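Local coordinates for protein oxidoreductase (Listeria innocua, PDB 3E18) that binds the dinucleotide cofactor NAD and is probably a dehydrogenase of the GFO/IDH/MocA family, though its substrate is unknown, at residues Tyr19-Ala24 / Leu30-Val35; Lys52-Tyr57 / Glu64-Val69; Gly172-Trp177 / Lys333-Ile338; Thr214-Glu219 / Ala224-Gly229. All coordinates share one frame; numbering follows the deposited sequence.

Interaction 1 (Tyr19-Ala24 / Leu30-Val35); sequences YHVTLA and LEVHGV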
loop_
_atom_site.group_PDB
_atom_site.type_symbol
_atom_site.label_atom_id
_atom_site.label_comp_id
_atom_site.label_asym_id
_atom_site.label_seq_id
_atom_site.Cartn_x
_atom_site.Cartn_y
_atom_site.Cartn_z
ATOM N N TYR A 19 -0.116 28.326 -20.760
ATOM C CA TYR A 19 0.801 27.296 -21.251
ATOM C C TYR A 19 0.279 26.625 -22.522
ATOM O O TYR A 19 1.063 26.170 -23.364
ATOM C CB TYR A 19 1.113 26.261 -20.153
ATOM C CG TYR A 19 2.101 25.191 -20.578
ATOM C CD1 TYR A 19 3.371 25.533 -21.059
ATOM C CD2 TYR A 19 1.769 23.839 -20.508
ATOM C CE1 TYR A 19 4.283 24.553 -21.462
ATOM C CE2 TYR A 19 2.683 22.847 -20.901
ATOM C CZ TYR A 19 3.935 23.215 -21.379
ATOM O OH TYR A 19 4.840 22.248 -21.769
ATOM N N HIS A 20 -1.043 26.600 -22.682
ATOM C CA HIS A 20 -1.658 26.037 -23.888
ATOM C C HIS A 20 -1.354 26.841 -25.156
ATOM O O HIS A 20 -1.437 26.309 -26.271
ATOM C CB HIS A 20 -3.157 25.917 -23.697
ATOM C CG HIS A 20 -3.577 24.608 -23.119
ATOM N ND1 HIS A 20 -3.748 23.483 -23.892
ATOM C CD2 HIS A 20 -3.842 24.237 -21.845
ATOM C CE1 HIS A 20 -4.120 22.479 -23.124
ATOM N NE2 HIS A 20 -4.179 22.907 -21.878
ATOM N N VAL A 21 -1.010 28.117 -24.978
ATOM C CA VAL A 21 -0.491 28.937 -26.074
ATOM C C VAL A 21 0.724 28.243 -26.682
ATOM O O VAL A 21 0.736 27.967 -27.882
ATOM C CB VAL A 21 -0.149 30.382 -25.617
ATOM C CG1 VAL A 21 0.500 31.168 -26.741
ATOM C CG2 VAL A 21 -1.408 31.104 -25.132
ATOM N N THR A 22 1.704 27.909 -25.838
ATOM C CA THR A 22 2.902 27.175 -26.252
ATOM C C THR A 22 2.584 25.795 -26.835
ATOM O O THR A 22 3.125 25.425 -27.873
ATOM C CB THR A 22 3.911 27.056 -25.087
ATOM O OG1 THR A 22 4.078 28.341 -24.475
ATOM C CG2 THR A 22 5.266 26.569 -25.582
ATOM N N LEU A 23 1.688 25.056 -26.183
ATOM C CA LEU A 23 1.337 23.698 -26.621
ATOM C C LEU A 23 0.626 23.633 -27.967
ATOM O O LEU A 23 1.024 22.858 -28.844
ATOM C CB LEU A 23 0.479 22.980 -25.568
ATOM C CG LEU A 23 1.140 22.481 -24.285
ATOM C CD1 LEU A 23 0.103 21.873 -23.339
ATOM C CD2 LEU A 23 2.236 21.477 -24.606
ATOM N N ALA A 24 -0.429 24.427 -28.128
ATOM C CA ALA A 24 -1.212 24.422 -29.370
ATOM C C ALA A 24 -0.412 24.946 -30.577
ATOM O O ALA A 24 -0.551 24.431 -31.691
ATOM C CB ALA A 24 -2.500 25.211 -29.190
ATOM N N LEU A 30 -2.604 24.183 -36.612
ATOM C CA LEU A 30 -3.434 24.743 -35.576
ATOM C C LEU A 30 -2.698 25.950 -35.058
ATOM O O LEU A 30 -1.502 25.884 -34.823
ATOM C CB LEU A 30 -3.591 23.730 -34.444
ATOM C CG LEU A 30 -4.396 24.123 -33.204
ATOM C CD1 LEU A 30 -5.890 23.922 -33.418
ATOM C CD2 LEU A 30 -3.927 23.265 -32.069
ATOM N N GLU A 31 -3.395 27.059 -34.884
ATOM C CA GLU A 31 -2.769 28.201 -34.241
ATOM C C GLU A 31 -3.693 28.824 -33.200
ATOM O O GLU A 31 -4.896 28.531 -33.175
ATOM C CB GLU A 31 -2.292 29.219 -35.283
ATOM C CG GLU A 31 -3.376 30.037 -35.926
ATOM C CD GLU A 31 -2.823 31.111 -36.857
ATOM O OE1 GLU A 31 -2.396 30.760 -37.983
ATOM O OE2 GLU A 31 -2.836 32.304 -36.461
ATOM N N VAL A 32 -3.119 29.658 -32.331
ATOM C CA VAL A 32 -3.889 30.362 -31.328
ATOM C C VAL A 32 -4.402 31.648 -31.954
ATOM O O VAL A 32 -3.629 32.558 -32.258
ATOM C CB VAL A 32 -3.060 30.684 -30.060
ATOM C CG1 VAL A 32 -3.919 31.395 -29.038
ATOM C CG2 VAL A 32 -2.460 29.410 -29.463
ATOM N N HIS A 33 -5.710 31.707 -32.151
ATOM C CA HIS A 33 -6.354 32.874 -32.745
ATOM C C HIS A 33 -6.461 34.003 -31.739
ATOM O O HIS A 33 -6.438 35.176 -32.103
ATOM C CB HIS A 33 -7.744 32.500 -33.234
ATOM C CG HIS A 33 -8.313 33.462 -34.229
ATOM N ND1 HIS A 33 -7.959 33.450 -35.561
ATOM C CD2 HIS A 33 -9.221 34.456 -34.090
ATOM C CE1 HIS A 33 -8.623 34.398 -36.199
ATOM N NE2 HIS A 33 -9.394 35.024 -35.328
ATOM N N GLY A 34 -6.588 33.639 -30.469
ATOM C CA GLY A 34 -6.750 34.615 -29.411
ATOM C C GLY A 34 -7.155 34.053 -28.062
ATOM O O GLY A 34 -7.151 32.836 -27.845
ATOM N N VAL A 35 -7.518 34.959 -27.159
ATOM C CA VAL A 35 -7.689 34.646 -25.746
ATOM C C VAL A 35 -8.927 35.338 -25.168
ATOM O O VAL A 35 -9.169 36.513 -25.432
ATOM C CB VAL A 35 -6.440 35.105 -24.925
ATOM C CG1 VAL A 35 -6.709 35.053 -23.431
ATOM C CG2 VAL A 35 -5.214 34.278 -25.272
#
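A24 and V32 meet through methyl groups where helix 19-24 lies against strand 30-35. A24 has the larger buried area of the two, and its CB points at the strand, reaching CD2 of L30 at 3.8 Å and CG2 of V32 at 4.2 Å. One small methyl therefore serves two branched side chains, which stand two residues apart on the same side of the strand. L30 comes in with a single branch: its CG is anti to the backbone N (chi1 178°), and CD2 is the methyl that touches, lying also 3.6 Å from the carbonyl O of A24.

V32 likewise uses one branch. CG2 stands beside its own backbone N and runs up to the helix backbone at V21, 3.8 Å from the carbonyl O and 3.9 Å from CA. That carbonyl already accepts a bond from OG of S25. The link between CG2 of V32 and CG1 of V21 is looser, at 4.4 Å.

The helix and the strand are the second and third elements of the beta-alpha-beta unit formed by 6-11, 15-25 and 30-36, the first of the NAD-binding Rossmann fold. Their short axes approach to 7.9 Å and run at 145°, roughly antiparallel, as the return from helix to strand requires. The small side chain of A24, pointing at the strand, is consistent with this close approach. Y308 of helix 307-315 touches both A24 and L30 from outside the unit, while L8 of strand 6-11, which lies next to 30-36 in the sheet, also packs on A24.

Interaction 2 (Lys52-Tyr57 / Glu64-Val69); sequences KIYESY and EKVDAV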
loop_
_atom_site.group_PDB
_atom_site.type_symbol
_atom_site.label_atom_id
_atom_site.label_comp_id
_atom_site.label_asym_id
_atom_site.label_seq_id
_atom_site.Cartn_x
_atom_site.Cartn_y
_atom_site.Cartn_z
ATOM N N LYS A 52 -4.336 38.230 -29.539
ATOM C CA LYS A 52 -5.662 38.835 -29.730
ATOM C C LYS A 52 -6.544 38.526 -28.523
ATOM O O LYS A 52 -6.561 37.391 -28.034
ATOM C CB LYS A 52 -6.330 38.300 -30.996
ATOM C CG LYS A 52 -7.671 38.954 -31.332
ATOM C CD LYS A 52 -8.598 37.981 -32.053
ATOM C CE LYS A 52 -9.695 38.715 -32.831
ATOM N NZ LYS A 52 -10.394 39.766 -32.023
ATOM N N ILE A 53 -7.257 39.538 -28.030
ATOM C CA ILE A 53 -8.184 39.326 -26.914
ATOM C C ILE A 53 -9.635 39.654 -27.244
ATOM O O ILE A 53 -9.921 40.608 -27.973
ATOM C CB ILE A 53 -7.737 40.040 -25.618
ATOM C CG1 ILE A 53 -7.505 41.533 -25.860
ATOM C CG2 ILE A 53 -6.480 39.366 -25.057
ATOM C CD1 ILE A 53 -7.533 42.375 -24.594
ATOM N N TYR A 54 -10.539 38.828 -26.727
ATOM C CA TYR A 54 -11.963 39.016 -26.912
ATOM C C TYR A 54 -12.539 39.636 -25.660
ATOM O O TYR A 54 -12.066 39.360 -24.560
ATOM C CB TYR A 54 -12.644 37.675 -27.178
ATOM C CG TYR A 54 -12.370 37.102 -28.543
ATOM C CD1 TYR A 54 -13.273 37.291 -29.593
ATOM C CD2 TYR A 54 -11.226 36.344 -28.785
ATOM C CE1 TYR A 54 -13.028 36.756 -30.856
ATOM C CE2 TYR A 54 -10.974 35.804 -30.034
ATOM C CZ TYR A 54 -11.881 36.015 -31.067
ATOM O OH TYR A 54 -11.633 35.477 -32.303
ATOM N N GLU A 55 -13.565 40.470 -25.829
ATOM C CA GLU A 55 -14.198 41.156 -24.700
ATOM C C GLU A 55 -15.215 40.285 -23.959
ATOM O O GLU A 55 -15.536 40.545 -22.795
ATOM C CB GLU A 55 -14.854 42.470 -25.153
ATOM C CG GLU A 55 -13.876 43.526 -25.682
ATOM C CD GLU A 55 -12.856 43.975 -24.640
ATOM O OE1 GLU A 55 -13.261 44.321 -23.508
ATOM O OE2 GLU A 55 -11.647 43.986 -24.958
ATOM N N SER A 56 -15.720 39.256 -24.633
ATOM C CA SER A 56 -16.705 38.365 -24.039
ATOM C C SER A 56 -16.585 36.965 -24.622
ATOM O O SER A 56 -16.064 36.781 -25.720
ATOM C CB SER A 56 -18.120 38.904 -24.261
ATOM O OG SER A 56 -18.480 38.805 -25.627
ATOM N N TYR A 57 -17.085 35.980 -23.883
ATOM C CA TYR A 57 -17.116 34.614 -24.379
ATOM C C TYR A 57 -18.109 34.513 -25.533
ATOM O O TYR A 57 -17.847 33.840 -26.525
ATOM C CB TYR A 57 -17.441 33.634 -23.248
ATOM C CG TYR A 57 -17.348 32.180 -23.650
ATOM C CD1 TYR A 57 -16.176 31.660 -24.210
ATOM C CD2 TYR A 57 -18.429 31.319 -23.459
ATOM C CE1 TYR A 57 -16.097 30.312 -24.587
ATOM C CE2 TYR A 57 -18.351 29.972 -23.821
ATOM C CZ TYR A 57 -17.177 29.481 -24.379
ATOM O OH TYR A 57 -17.081 28.156 -24.741
ATOM N N GLU A 64 -16.889 33.762 -36.653
ATOM C CA GLU A 64 -16.839 32.729 -37.703
ATOM C C GLU A 64 -15.427 32.227 -38.005
ATOM O O GLU A 64 -15.258 31.128 -38.539
ATOM C CB GLU A 64 -17.490 33.228 -39.001
ATOM C CG GLU A 64 -18.955 32.824 -39.174
ATOM C CD GLU A 64 -19.597 33.375 -40.458
ATOM O OE1 GLU A 64 -18.895 33.500 -41.492
ATOM O OE2 GLU A 64 -20.814 33.676 -40.429
ATOM N N LYS A 65 -14.421 33.039 -37.681
ATOM C CA LYS A 65 -13.022 32.662 -37.874
ATOM C C LYS A 65 -12.530 31.599 -36.879
ATOM O O LYS A 65 -11.519 30.945 -37.126
ATOM C CB LYS A 65 -12.114 33.893 -37.784
ATOM C CG LYS A 65 -11.931 34.646 -39.085
ATOM C CD LYS A 65 -12.636 35.984 -39.052
ATOM C CE LYS A 65 -11.708 37.111 -39.499
ATOM N NZ LYS A 65 -10.963 36.794 -40.755
ATOM N N VAL A 66 -13.240 31.442 -35.760
ATOM C CA VAL A 66 -12.863 30.493 -34.704
ATOM C C VAL A 66 -13.373 29.092 -35.031
ATOM O O VAL A 66 -14.543 28.913 -35.337
ATOM C CB VAL A 66 -13.397 30.957 -33.336
ATOM C CG1 VAL A 66 -13.105 29.914 -32.228
ATOM C CG2 VAL A 66 -12.781 32.319 -32.973
ATOM N N ASP A 67 -12.484 28.104 -34.980
ATOM C CA ASP A 67 -12.873 26.721 -35.232
ATOM C C ASP A 67 -13.039 25.912 -33.952
ATOM O O ASP A 67 -13.810 24.965 -33.913
ATOM C CB ASP A 67 -11.833 26.049 -36.117
ATOM C CG ASP A 67 -11.627 26.791 -37.417
ATOM O OD1 ASP A 67 -12.636 27.074 -38.093
ATOM O OD2 ASP A 67 -10.466 27.110 -37.746
ATOM N N ALA A 68 -12.287 26.281 -32.917
ATOM C CA ALA A 68 -12.214 25.472 -31.695
ATOM C C ALA A 68 -11.897 26.331 -30.487
ATOM O O ALA A 68 -11.315 27.414 -30.619
ATOM C CB ALA A 68 -11.180 24.357 -31.858
ATOM N N VAL A 69 -12.327 25.874 -29.311
ATOM C CA VAL A 69 -11.935 26.530 -28.068
ATOM C C VAL A 69 -11.209 25.569 -27.137
ATOM O O VAL A 69 -11.479 24.364 -27.107
ATOM C CB VAL A 69 -13.121 27.233 -27.318
ATOM C CG1 VAL A 69 -13.838 28.236 -28.228
ATOM C CG2 VAL A 69 -14.092 26.220 -26.740
#
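Apolar contact between Y54 and V66 joins segment 52-57 to segment 64-69. CG2 of V66 sits 3.4 Å from OH of Y54 and 4.3 Å from its CZ, so the methyl rests at the phenol end, oblique to the ring. The two side chains slide past each other in opposite directions, and both residues start out toward the opposite segment. With their CA atoms 11.6 Å apart, the length of the tyrosine side chain bridges more than half of the separation.

A second, looser pair lies further along. OH of Y57 approaches CG2 of V69 at 4.1 Å, and the side chains cross at about a right angle. Y57 can reach across because its CG is anti to the backbone N (chi1 -174°).

Both segments belong to the Rossmann domain. The contact closes the short helical connection 57-62 between them, V69 being in strand 68-71 of the parallel sheet and V66 in the loop before it. The side chain of Y57 lies about 6 Å from the bound NAD.

Polar bonding at the phenol ends is directed elsewhere. OH of Y54 is hydrogen-bonded to OD2 of D63, just before the second segment, and OH of Y57 to the carbonyl O of L81 in helix 78-87. These bonds probably help to hold the phenol ends where the valine methyls meet them. S56 is the N-cap of the helix that follows, its OG bonded to N of A59.

Interaction 3 (Gly172-Trp177 / Lys333-Ile338); sequences GMVLDW and KLIEAI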
loop_
_atom_site.group_PDB
_atom_site.type_symbol
_atom_site.label_atom_id
_atom_site.label_comp_id
_atom_site.label_asym_id
_atom_site.label_seq_id
_atom_site.Cartn_x
_atom_site.Cartn_y
_atom_site.Cartn_z
ATOM N N GLY A 172 -9.264 19.812 -4.482
ATOM C CA GLY A 172 -8.737 18.573 -3.907
ATOM C C GLY A 172 -7.880 17.723 -4.832
ATOM O O GLY A 172 -7.896 17.909 -6.048
ATOM N N MET A 173 -7.152 16.769 -4.250
ATOM C CA MET A 173 -6.169 15.976 -4.991
ATOM C C MET A 173 -6.725 14.833 -5.844
ATOM O O MET A 173 -6.102 14.463 -6.848
ATOM C CB MET A 173 -5.041 15.484 -4.071
ATOM C CG MET A 173 -4.019 16.564 -3.686
ATOM S SD MET A 173 -3.177 17.439 -5.062
ATOM C CE MET A 173 -3.899 19.036 -4.832
ATOM N N VAL A 174 -7.862 14.257 -5.451
ATOM C CA VAL A 174 -8.507 13.242 -6.301
ATOM C C VAL A 174 -8.788 13.861 -7.686
ATOM O O VAL A 174 -8.451 13.301 -8.727
ATOM C CB VAL A 174 -9.808 12.702 -5.673
ATOM C CG1 VAL A 174 -10.516 11.750 -6.625
ATOM C CG2 VAL A 174 -9.527 11.979 -4.349
ATOM N N LEU A 175 -9.365 15.055 -7.677
ATOM C CA LEU A 175 -9.742 15.748 -8.902
ATOM C C LEU A 175 -8.556 16.403 -9.630
ATOM O O LEU A 175 -8.617 16.670 -10.821
ATOM C CB LEU A 175 -10.861 16.755 -8.588
ATOM C CG LEU A 175 -12.206 16.081 -8.294
ATOM C CD1 LEU A 175 -13.245 17.093 -7.806
ATOM C CD2 LEU A 175 -12.707 15.367 -9.525
ATOM N N ASP A 176 -7.469 16.634 -8.910
ATOM C CA ASP A 176 -6.305 17.292 -9.485
ATOM C C ASP A 176 -5.325 16.264 -10.060
ATOM O O ASP A 176 -5.180 16.151 -11.269
ATOM C CB ASP A 176 -5.636 18.152 -8.417
ATOM C CG ASP A 176 -4.568 19.070 -8.973
ATOM O OD1 ASP A 176 -4.300 19.047 -10.193
ATOM O OD2 ASP A 176 -3.982 19.823 -8.172
ATOM N N TRP A 177 -4.663 15.510 -9.195
ATOM C CA TRP A 177 -3.688 14.529 -9.642
ATOM C C TRP A 177 -4.322 13.165 -9.878
ATOM O O TRP A 177 -3.901 12.414 -10.757
ATOM C CB TRP A 177 -2.569 14.415 -8.621
ATOM C CG TRP A 177 -1.356 15.183 -8.981
ATOM C CD1 TRP A 177 -0.919 16.347 -8.409
ATOM C CD2 TRP A 177 -0.408 14.856 -10.005
ATOM N NE1 TRP A 177 0.245 16.763 -9.013
ATOM C CE2 TRP A 177 0.583 15.865 -9.994
ATOM C CE3 TRP A 177 -0.292 13.801 -10.924
ATOM C CZ2 TRP A 177 1.671 15.854 -10.870
ATOM C CZ3 TRP A 177 0.801 13.789 -11.788
ATOM C CH2 TRP A 177 1.760 14.811 -11.755
ATOM N N LYS A 333 -16.493 7.957 -13.569
ATOM C CA LYS A 333 -17.227 6.970 -12.793
ATOM C C LYS A 333 -16.348 6.360 -11.693
ATOM O O LYS A 333 -16.839 6.059 -10.604
ATOM C CB LYS A 333 -17.734 5.858 -13.705
ATOM C CG LYS A 333 -19.049 6.142 -14.405
ATOM C CD LYS A 333 -19.522 4.910 -15.174
ATOM C CE LYS A 333 -20.303 3.916 -14.308
ATOM N NZ LYS A 333 -21.633 4.445 -13.857
ATOM N N LEU A 334 -15.054 6.196 -11.978
ATOM C CA LEU A 334 -14.105 5.675 -10.989
ATOM C C LEU A 334 -13.871 6.684 -9.867
ATOM O O LEU A 334 -13.823 6.313 -8.696
ATOM C CB LEU A 334 -12.774 5.256 -11.652
ATOM C CG LEU A 334 -11.632 4.672 -10.800
ATOM C CD1 LEU A 334 -12.123 3.551 -9.919
ATOM C CD2 LEU A 334 -10.506 4.152 -11.682
ATOM N N ILE A 335 -13.744 7.955 -10.226
ATOM C CA ILE A 335 -13.640 9.021 -9.239
ATOM C C ILE A 335 -14.878 9.087 -8.317
ATOM O O ILE A 335 -14.756 9.282 -7.095
ATOM C CB ILE A 335 -13.374 10.371 -9.933
ATOM C CG1 ILE A 335 -11.931 10.408 -10.447
ATOM C CG2 ILE A 335 -13.614 11.534 -8.981
ATOM C CD1 ILE A 335 -11.635 11.563 -11.429
ATOM N N GLU A 336 -16.057 8.889 -8.904
ATOM C CA GLU A 336 -17.306 8.824 -8.148
ATOM C C GLU A 336 -17.325 7.632 -7.183
ATOM O O GLU A 336 -17.727 7.792 -6.021
ATOM C CB GLU A 336 -18.500 8.791 -9.098
ATOM C CG GLU A 336 -18.718 10.128 -9.795
ATOM C CD GLU A 336 -19.755 10.082 -10.895
ATOM O OE1 GLU A 336 -20.019 8.996 -11.468
ATOM O OE2 GLU A 336 -20.316 11.151 -11.182
ATOM N N ALA A 337 -16.875 6.461 -7.655
ATOM C CA ALA A 337 -16.690 5.277 -6.792
ATOM C C ALA A 337 -15.709 5.534 -5.649
ATOM O O ALA A 337 -15.935 5.093 -4.527
ATOM C CB ALA A 337 -16.247 4.076 -7.598
ATOM N N ILE A 338 -14.637 6.266 -5.934
ATOM C CA ILE A 338 -13.617 6.556 -4.925
ATOM C C ILE A 338 -14.219 7.417 -3.826
ATOM O O ILE A 338 -14.041 7.129 -2.638
ATOM C CB ILE A 338 -12.378 7.227 -5.569
ATOM C CG1 ILE A 338 -11.514 6.152 -6.235
ATOM C CG2 ILE A 338 -11.559 8.025 -4.553
ATOM C CD1 ILE A 338 -10.453 6.701 -7.176
#
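V174 and I335 fit together methyl against methyl, CG1 of the valine lying 3.9 Å from CG2 of the isoleucine. Both residues start out toward the opposite helix, and the side chains slide past each other in opposite directions. The short axes of helices 173-177 and 333-338 are 11.0 Å apart at closest approach and run nearly antiparallel, at 155°. At that spacing the backbones stay apart, and the branched side chains between them make the contact.

The bump on the second helix is CG2 of I335, held anti to the backbone N. It enters the shallow hollow between two neighbours on the first helix: CG1 of V174 is on one side, and CD2 of L175 closes the other at 4.0 Å. L175 leaves its helix to one side, and with CG beside the backbone N (chi1 -72°) its CD2 branch reaches the isoleucine, which it crosses obliquely. In return, CG1 of V174 projects toward I338, about one turn on from I335, though CG2 of I338 is a looser neighbour at 4.4 Å. Three methyl contacts join the two segments.

Segment 172-177 belongs to the GFO/IDH/MocA C-terminal domain, and the L175 side chain lies about 7 Å from the bound NAD. A wider pi-type turn over 174-177 makes the start of helix 173-188 irregular here. L182, further along that helix, also packs on I335 and I338. Both helices lie on the mixed sheet: L200 of strand 193-201 and F212 of strand 211-218 touch V174, while V196 and A198 of strand 193-201 and T214 of strand 211-218 meet I338.

Interaction 4 (Thr214-Glu219 / Ala224-Gly229); sequences TFITFE and AQIEVG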
loop_
_atom_site.group_PDB
_atom_site.type_symbol
_atom_site.label_atom_id
_atom_site.label_comp_id
_atom_site.label_asym_id
_atom_site.label_seq_id
_atom_site.Cartn_x
_atom_site.Cartn_y
_atom_site.Cartn_z
ATOM N N THR A 214 -6.182 4.654 -3.015
ATOM C CA THR A 214 -7.246 3.769 -3.436
ATOM C C THR A 214 -6.687 2.409 -3.844
ATOM O O THR A 214 -5.589 2.329 -4.370
ATOM C CB THR A 214 -8.107 4.428 -4.555
ATOM O OG1 THR A 214 -9.083 3.495 -5.030
ATOM C CG2 THR A 214 -7.251 4.903 -5.718
ATOM N N PHE A 215 -7.435 1.330 -3.601
ATOM C CA PHE A 215 -6.991 0.023 -4.026
ATOM C C PHE A 215 -8.063 -0.466 -4.972
ATOM O O PHE A 215 -9.239 -0.572 -4.597
ATOM C CB PHE A 215 -6.829 -0.940 -2.832
ATOM C CG PHE A 215 -6.035 -2.205 -3.154
ATOM C CD1 PHE A 215 -4.664 -2.247 -2.950
ATOM C CD2 PHE A 215 -6.670 -3.352 -3.650
ATOM C CE1 PHE A 215 -3.918 -3.403 -3.238
ATOM C CE2 PHE A 215 -5.941 -4.500 -3.939
ATOM C CZ PHE A 215 -4.554 -4.528 -3.725
ATOM N N ILE A 216 -7.651 -0.720 -6.208
ATOM C CA ILE A 216 -8.556 -1.049 -7.289
ATOM C C ILE A 216 -8.330 -2.487 -7.720
ATOM O O ILE A 216 -7.191 -2.922 -7.850
ATOM C CB ILE A 216 -8.338 -0.078 -8.483
ATOM C CG1 ILE A 216 -8.687 1.355 -8.060
ATOM C CG2 ILE A 216 -9.170 -0.461 -9.699
ATOM C CD1 ILE A 216 -8.004 2.401 -8.903
ATOM N N THR A 217 -9.409 -3.229 -7.939
ATOM C CA THR A 217 -9.291 -4.559 -8.508
ATOM C C THR A 217 -10.070 -4.594 -9.832
ATOM O O THR A 217 -11.175 -4.046 -9.916
ATOM C CB THR A 217 -9.845 -5.640 -7.545
ATOM O OG1 THR A 217 -9.295 -5.445 -6.239
ATOM C CG2 THR A 217 -9.472 -7.025 -8.019
ATOM N N PHE A 218 -9.489 -5.231 -10.854
ATOM C CA PHE A 218 -10.109 -5.347 -12.180
ATOM C C PHE A 218 -10.736 -6.713 -12.318
ATOM O O PHE A 218 -10.397 -7.595 -11.563
ATOM C CB PHE A 218 -9.068 -5.137 -13.276
ATOM C CG PHE A 218 -8.559 -3.723 -13.331
ATOM C CD1 PHE A 218 -9.224 -2.775 -14.099
ATOM C CD2 PHE A 218 -7.464 -3.338 -12.587
ATOM C CE1 PHE A 218 -8.808 -1.461 -14.147
ATOM C CE2 PHE A 218 -7.021 -2.017 -12.622
ATOM C CZ PHE A 218 -7.701 -1.071 -13.409
ATOM N N GLU A 219 -11.621 -6.879 -13.299
ATOM C CA GLU A 219 -12.294 -8.170 -13.536
ATOM C C GLU A 219 -11.317 -9.295 -13.897
ATOM O O GLU A 219 -11.590 -10.470 -13.632
ATOM C CB GLU A 219 -13.371 -8.025 -14.626
ATOM C CG GLU A 219 -14.493 -7.023 -14.328
ATOM C CD GLU A 219 -15.578 -7.546 -13.378
ATOM O OE1 GLU A 219 -15.589 -8.754 -13.040
ATOM O OE2 GLU A 219 -16.441 -6.735 -12.973
ATOM N N ALA A 224 -4.337 -2.627 -8.274
ATOM C CA ALA A 224 -3.551 -1.393 -8.338
ATOM C C ALA A 224 -3.775 -0.608 -7.106
ATOM O O ALA A 224 -4.850 -0.644 -6.537
ATOM C CB ALA A 224 -3.930 -0.559 -9.569
ATOM N N GLN A 225 -2.747 0.127 -6.698
ATOM C CA GLN A 225 -2.893 1.058 -5.618
ATOM C C GLN A 225 -2.439 2.381 -6.187
ATOM O O GLN A 225 -1.347 2.444 -6.739
ATOM C CB GLN A 225 -2.016 0.664 -4.435
ATOM C CG GLN A 225 -2.109 1.658 -3.259
ATOM C CD GLN A 225 -1.396 1.171 -2.012
ATOM O OE1 GLN A 225 -1.298 -0.026 -1.779
ATOM N NE2 GLN A 225 -0.880 2.106 -1.204
ATOM N N ILE A 226 -3.293 3.402 -6.082
ATOM C CA ILE A 226 -3.004 4.750 -6.600
ATOM C C ILE A 226 -2.974 5.691 -5.426
ATOM O O ILE A 226 -3.839 5.659 -4.549
ATOM C CB ILE A 226 -4.080 5.234 -7.630
ATOM C CG1 ILE A 226 -4.322 4.186 -8.733
ATOM C CG2 ILE A 226 -3.767 6.630 -8.148
ATOM C CD1 ILE A 226 -3.096 3.747 -9.525
ATOM N N GLU A 227 -1.996 6.576 -5.387
ATOM C CA GLU A 227 -1.892 7.364 -4.188
ATOM C C GLU A 227 -1.389 8.722 -4.613
ATOM O O GLU A 227 -0.603 8.818 -5.548
ATOM C CB GLU A 227 -0.864 6.656 -3.317
ATOM C CG GLU A 227 -0.735 7.052 -1.902
ATOM C CD GLU A 227 0.180 6.083 -1.187
ATOM O OE1 GLU A 227 -0.240 4.934 -0.899
ATOM O OE2 GLU A 227 1.335 6.463 -0.943
ATOM N N VAL A 228 -1.906 9.762 -3.973
ATOM C CA VAL A 228 -1.354 11.109 -4.086
ATOM C C VAL A 228 -1.208 11.580 -2.672
ATOM O O VAL A 228 -2.082 11.338 -1.842
ATOM C CB VAL A 228 -2.282 12.078 -4.871
ATOM C CG1 VAL A 228 -1.744 13.534 -4.835
ATOM C CG2 VAL A 228 -2.415 11.652 -6.320
ATOM N N GLY A 229 -0.110 12.264 -2.378
ATOM C CA GLY A 229 0.035 12.850 -1.071
ATOM C C GLY A 229 0.731 14.184 -1.241
ATOM O O GLY A 229 1.597 14.323 -2.108
#
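T214 and I226 form an antiparallel hydrogen-bonded pair, each backbone N donating to the other's carbonyl O: T214 N to I226 O at 3.0 Å and I226 N to T214 O at 3.1 Å. I216 and A224 repeat the pattern. The bond from I216 N to A224 O is 2.8 Å and almost straight (N-H...O 173°), and A224 N returns one to I216 O at 2.9 Å. CG2 of T214 lies alongside CB of I226 at 3.7 Å, the two side chains pointing the same way.

Between these pairs, F215 and Q225 form the non-hydrogen-bonded pair. Here the CA-H groups turn inward, and CA of Q225 lies 3.2 Å from O of T214, a CA-H...O contact. O of A224 lies over one face of the F215 ring, displaced toward its rim, while OE1 of Q225 stands at its edge, 4.2 Å from CD1.

The Q225 amide has partners on both sides of the dimer. The extended chain beyond CG brings NE2 within 2.9 Å of OE1 of E227, in the amide plane, and OE1 takes a bond from NE2 of Q225 of the second subunit. OE2 of E227 is bonded to NE2 of H154, and OG1 of T214 to O of S197.

This beta hairpin of the GFO/IDH/MocA C-terminal domain lies inside the mixed sheet, between strands 193-201 and 146-154. I216 and I226 face helix 173-188 through L182, L185 and L181, whereas F215 and Q225 face the second subunit.

Interactions 1 and 2 belong to the Rossmann domain and both reach its parallel sheet; probable backbone bonds between V35 and K52 and between V35 and Y54 join them directly. Interactions 3 and 4 also touch, W177 on V228 and L334 on I216, because the helices of one lie on the sheet that contains the other, and interaction 4 is nested in the chain loop closed by interaction 3. Chemistry follows place: interactions 1 to 3 rely on apolar side-chain contacts, interaction 4 on paired backbone bonds. Interaction 1 is partly buried and the others are buried, but interaction 4 alone extends to the second subunit.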